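Local coordinates for dipeptide Epimerase (Enterococcus faecalis V583, PDB 3JVA), which belongs to the mandelate racemase/muconate lactonizing enzyme family of the enolase superfamily and carries a magnesium ion in its barrel domain, at residues N141-A144 with Q145-V148; L63-I66 with E67-Q71. All blocks are in the same frame, centred on the assembly; numbering follows the deposited sequence.

Contact 1: N141-A144 with Q145-V148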
loop_
_atom_site.group_PDB
_atom_site.type_symbol
_atom_site.label_atom_id
_atom_site.label_comp_id
_atom_site.label_asym_id
_atom_site.label_seq_id
_atom_site.Cartn_x
_atom_site.Cartn_y
_atom_site.Cartn_z
ATOM N N ASN B 141 -13.265 -0.194 -48.622
ATOM C CA ASN B 141 -14.308 0.294 -49.515
ATOM C C ASN B 141 -15.643 -0.424 -49.334
ATOM O O ASN B 141 -16.704 0.201 -49.404
ATOM C CB ASN B 141 -13.833 0.168 -50.963
ATOM C CG ASN B 141 -13.009 -1.087 -51.196
ATOM O OD1 ASN B 141 -11.915 -1.240 -50.639
ATOM N ND2 ASN B 141 -13.528 -1.993 -52.014
ATOM N N VAL B 142 -15.594 -1.733 -49.103
ATOM C CA VAL B 142 -16.812 -2.507 -48.910
ATOM C C VAL B 142 -17.460 -2.157 -47.573
ATOM O O VAL B 142 -18.672 -1.954 -47.497
ATOM C CB VAL B 142 -16.530 -4.023 -48.953
ATOM C CG1 VAL B 142 -17.805 -4.799 -48.650
ATOM C CG2 VAL B 142 -15.992 -4.409 -50.324
ATOM N N MET B 143 -16.653 -2.083 -46.518
ATOM C CA MET B 143 -17.188 -1.742 -45.205
ATOM C C MET B 143 -17.782 -0.338 -45.239
ATOM O O MET B 143 -18.801 -0.061 -44.602
ATOM C CB MET B 143 -16.089 -1.823 -44.142
ATOM C CG MET B 143 -15.505 -3.215 -43.968
ATOM S SD MET B 143 -14.441 -3.341 -42.512
ATOM C CE MET B 143 -15.694 -3.328 -41.206
ATOM N N ALA B 144 -17.142 0.544 -46.000
ATOM C CA ALA B 144 -17.601 1.919 -46.125
ATOM C C ALA B 144 -18.994 1.980 -46.740
ATOM O O ALA B 144 -19.860 2.712 -46.257
ATOM C CB ALA B 144 -16.616 2.722 -46.968
ATOM N N GLN B 145 -19.216 1.212 -47.802
ATOM C CA GLN B 145 -20.527 1.213 -48.443
ATOM C C GLN B 145 -21.563 0.592 -47.509
ATOM O O GLN B 145 -22.720 1.010 -47.489
ATOM C CB GLN B 145 -20.494 0.462 -49.781
ATOM C CG GLN B 145 -20.291 -1.036 -49.681
ATOM C CD GLN B 145 -20.438 -1.729 -51.025
ATOM O OE1 GLN B 145 -19.676 -1.470 -51.959
ATOM N NE2 GLN B 145 -21.424 -2.615 -51.130
ATOM N N LYS B 146 -21.147 -0.397 -46.725
ATOM C CA LYS B 146 -22.073 -1.025 -45.788
ATOM C C LYS B 146 -22.437 -0.015 -44.706
ATOM O O LYS B 146 -23.581 0.046 -44.266
ATOM C CB LYS B 146 -21.452 -2.272 -45.158
ATOM C CG LYS B 146 -21.196 -3.401 -46.145
ATOM C CD LYS B 146 -20.662 -4.644 -45.444
ATOM C CE LYS B 146 -19.407 -4.334 -44.634
ATOM N NZ LYS B 146 -18.829 -5.555 -44.018
ATOM N N ALA B 147 -21.458 0.784 -44.289
ATOM C CA ALA B 147 -21.696 1.800 -43.271
ATOM C C ALA B 147 -22.760 2.784 -43.754
ATOM O O ALA B 147 -23.702 3.102 -43.023
ATOM C CB ALA B 147 -20.399 2.539 -42.951
ATOM N N VAL B 148 -22.622 3.271 -44.985
ATOM C CA VAL B 148 -23.613 4.209 -45.495
ATOM C C VAL B 148 -24.984 3.540 -45.519
ATOM O O VAL B 148 -25.979 4.154 -45.149
ATOM C CB VAL B 148 -23.252 4.739 -46.911
ATOM C CG1 VAL B 148 -21.919 5.474 -46.862
ATOM C CG2 VAL B 148 -23.192 3.606 -47.906
#
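Lys146 reaches back along its own helix to lie beside Val142 and Met143, and this is where side chains meet most closely in the turns 141-144 and 145-148. The lysine chain is extended except for a bend at chi3 (-55°), which turns CE over the Met143 backbone, with Lys146 CE 3.5 Å from Met143 CA. Beyond it the two side chains cross obliquely, Lys146 NZ standing 4.1 Å from Met143 CG, while nearer the backbone Lys146 CD passes Val142 CG1 at 4.3 Å. The ammonium group is not left among carbons: it is hydrogen-bonded to the carbonyl oxygen of Gly136, in the loop that precedes the helix.

The backbone follows the regular i to i+4 pattern. Ala147 N donates to Met143 O at 2.8 Å, and Val148 N to Ala144 O at 3.1 Å with an N-H...O angle of 162°. Ala147 CB lies 3.5 Å from Met143 O, and Val148 CG1 equally far from Ala144 O.

The tightly packed side is that of Met143 and Ala147. Both are buried: Met143 against Leu135, Ile160 and Arg172, while Ala147 packs between Leu158 of strand 157-161 and Ile176 of helix 166-180. On the looser, solvent-facing side are Asn141 and Gln145, joined through the backbone by Gln145 N to Asn141 O at 3.1 Å. An amphipathic helix of this kind, packed inward on a strand and a neighbouring helix, is characteristic of the beta-alpha-beta units of a TIM-type barrel, here strand 128-134, helix 140-152 and strand 157-161.

Contact 2: L63-I66 with E67-Q71; sequences LETI and ELFGQ
In the N-terminal domain of this enolase-superfamily protein, helix 59-73 packs against the antiparallel sheet, and two of its successive turns meet through a CH-pi contact between Thr65 and Phe69. The two side chains lie alongside one another, pointing the same way. Thr65 places CG2 anti to its own backbone nitrogen, which directs the methyl along the helix toward the ring, while OG1 turns back to a hydrogen bond with Gly61 O one turn earlier. The threonine thus divides its branches between a polar and an aromatic partner.

The same residues are joined through the main chain, Phe69 N donating to Thr65 O at 2.9 Å with an N-H...O angle of 169°. One residue on, Gly70 N bonds to Ile66 O at 2.8 Å.

Ile66 faces Val8, Val34 and Ala101, filling the layer between sheet and helix 96-114, and Phe69 extends this core to Met88 and Ile91 of helix 81-91. Glu64 points instead to a second subunit: Glu64 OE1 accepts a hydrogen bond from Ala60 N of the second subunit, and Leu68 packs on Ile52 of that subunit. Over the Phe69 ring, Thr65 CG2 sits 3.6 Å from the centroid and 24° off the normal, displaced toward the rim so that Phe69 CZ, at 3.3 Å, is its nearest ring atom.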
loop_
_atom_site.group_PDB
_atom_site.type_symbol
_atom_site.label_atom_id
_atom_site.label_comp_id
_atom_site.label_asym_id
_atom_site.label_seq_id
_atom_site.Cartn_x
_atom_site.Cartn_y
_atom_site.Cartn_z
ATOM N N LEU B 63 -26.290 -28.309 -24.034
ATOM C CA LEU B 63 -27.499 -29.125 -24.066
ATOM C C LEU B 63 -27.492 -30.111 -22.901
ATOM O O LEU B 63 -28.496 -30.262 -22.201
ATOM C CB LEU B 63 -27.607 -29.880 -25.395
ATOM C CG LEU B 63 -27.915 -29.023 -26.628
ATOM C CD1 LEU B 63 -27.769 -29.861 -27.888
ATOM C CD2 LEU B 63 -29.333 -28.449 -26.518
ATOM N N GLU B 64 -26.360 -30.777 -22.683
ATOM C CA GLU B 64 -26.261 -31.739 -21.590
ATOM C C GLU B 64 -26.509 -31.085 -20.232
ATOM O O GLU B 64 -27.264 -31.608 -19.402
ATOM C CB GLU B 64 -24.887 -32.427 -21.593
ATOM C CG GLU B 64 -24.623 -33.278 -20.344
ATOM C CD GLU B 64 -23.393 -34.174 -20.450
ATOM O OE1 GLU B 64 -22.406 -33.792 -21.110
ATOM O OE2 GLU B 64 -23.406 -35.268 -19.849
ATOM N N THR B 65 -25.884 -29.936 -20.004
ATOM C CA THR B 65 -26.048 -29.240 -18.735
ATOM C C THR B 65 -27.480 -28.763 -18.532
ATOM O O THR B 65 -28.030 -28.895 -17.441
ATOM C CB THR B 65 -25.083 -28.040 -18.634
ATOM O OG1 THR B 65 -23.736 -28.508 -18.775
ATOM C CG2 THR B 65 -25.230 -27.339 -17.284
ATOM N N ILE B 66 -28.097 -28.222 -19.578
ATOM C CA ILE B 66 -29.471 -27.751 -19.446
ATOM C C ILE B 66 -30.391 -28.893 -19.016
ATOM O O ILE B 66 -31.278 -28.700 -18.185
ATOM C CB ILE B 66 -29.991 -27.140 -20.765
ATOM C CG1 ILE B 66 -29.237 -25.835 -21.053
ATOM C CG2 ILE B 66 -31.500 -26.879 -20.666
ATOM C CD1 ILE B 66 -29.603 -25.188 -22.365
ATOM N N GLU B 67 -30.170 -30.081 -19.572
ATOM C CA GLU B 67 -30.983 -31.247 -19.218
ATOM C C GLU B 67 -30.831 -31.566 -17.735
ATOM O O GLU B 67 -31.804 -31.917 -17.056
ATOM C CB GLU B 67 -30.554 -32.454 -20.053
ATOM C CG GLU B 67 -30.792 -32.290 -21.546
ATOM C CD GLU B 67 -32.201 -32.669 -21.970
ATOM O OE1 GLU B 67 -33.173 -32.169 -21.358
ATOM O OE2 GLU B 67 -32.332 -33.469 -22.926
ATOM N N LEU B 68 -29.606 -31.449 -17.230
ATOM C CA LEU B 68 -29.346 -31.713 -15.817
ATOM C C LEU B 68 -30.070 -30.673 -14.962
ATOM O O LEU B 68 -30.737 -31.023 -13.985
ATOM C CB LEU B 68 -27.840 -31.681 -15.530
ATOM C CG LEU B 68 -26.988 -32.824 -16.098
ATOM C CD1 LEU B 68 -25.514 -32.562 -15.820
ATOM C CD2 LEU B 68 -27.423 -34.148 -15.466
ATOM N N PHE B 69 -29.939 -29.398 -15.333
ATOM C CA PHE B 69 -30.602 -28.313 -14.605
ATOM C C PHE B 69 -32.121 -28.501 -14.619
ATOM O O PHE B 69 -32.790 -28.351 -13.595
ATOM C CB PHE B 69 -30.315 -26.948 -15.247
ATOM C CG PHE B 69 -28.889 -26.478 -15.127
ATOM C CD1 PHE B 69 -28.020 -27.015 -14.176
ATOM C CD2 PHE B 69 -28.440 -25.425 -15.921
ATOM C CE1 PHE B 69 -26.727 -26.503 -14.015
ATOM C CE2 PHE B 69 -27.153 -24.903 -15.771
ATOM C CZ PHE B 69 -26.292 -25.444 -14.812
ATOM N N GLY B 70 -32.655 -28.808 -15.800
ATOM C CA GLY B 70 -34.088 -28.980 -15.958
ATOM C C GLY B 70 -34.723 -29.980 -15.013
ATOM O O GLY B 70 -35.758 -29.700 -14.404
ATOM N N GLN B 71 -34.109 -31.147 -14.882
ATOM C CA GLN B 71 -34.657 -32.171 -14.003
ATOM C C GLN B 71 -34.505 -31.817 -12.531
ATOM O O GLN B 71 -35.272 -32.292 -11.691
ATOM C CB GLN B 71 -34.005 -33.522 -14.299
ATOM C CG GLN B 71 -34.341 -34.044 -15.689
ATOM C CD GLN B 71 -35.837 -34.025 -15.958
ATOM O OE1 GLN B 71 -36.599 -34.764 -15.336
ATOM N NE2 GLN B 71 -36.263 -33.167 -16.881
#

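From the N terminus the chain first builds the antiparallel sheet of strands 3-21 to 43-48, then reaches contact 2 in helix 59-73, and enters contact 1 in helix 140-152 only after helices 81-91 and 96-114 and strand 128-134. Each contact joins consecutive turns of a single helix and closes no loop. They stand in series, neither nested nor crossed, with centres 43 Å apart on opposite sides of the chain's centre. Contact 2, in the N-terminal domain beside a second subunit, ties that sheet to helices 81-91 and 96-114; contact 1, in the barrel domain and touched by no other chain, lies on the helix connecting strands 128-134 and 157-161 and packed on helix 166-180.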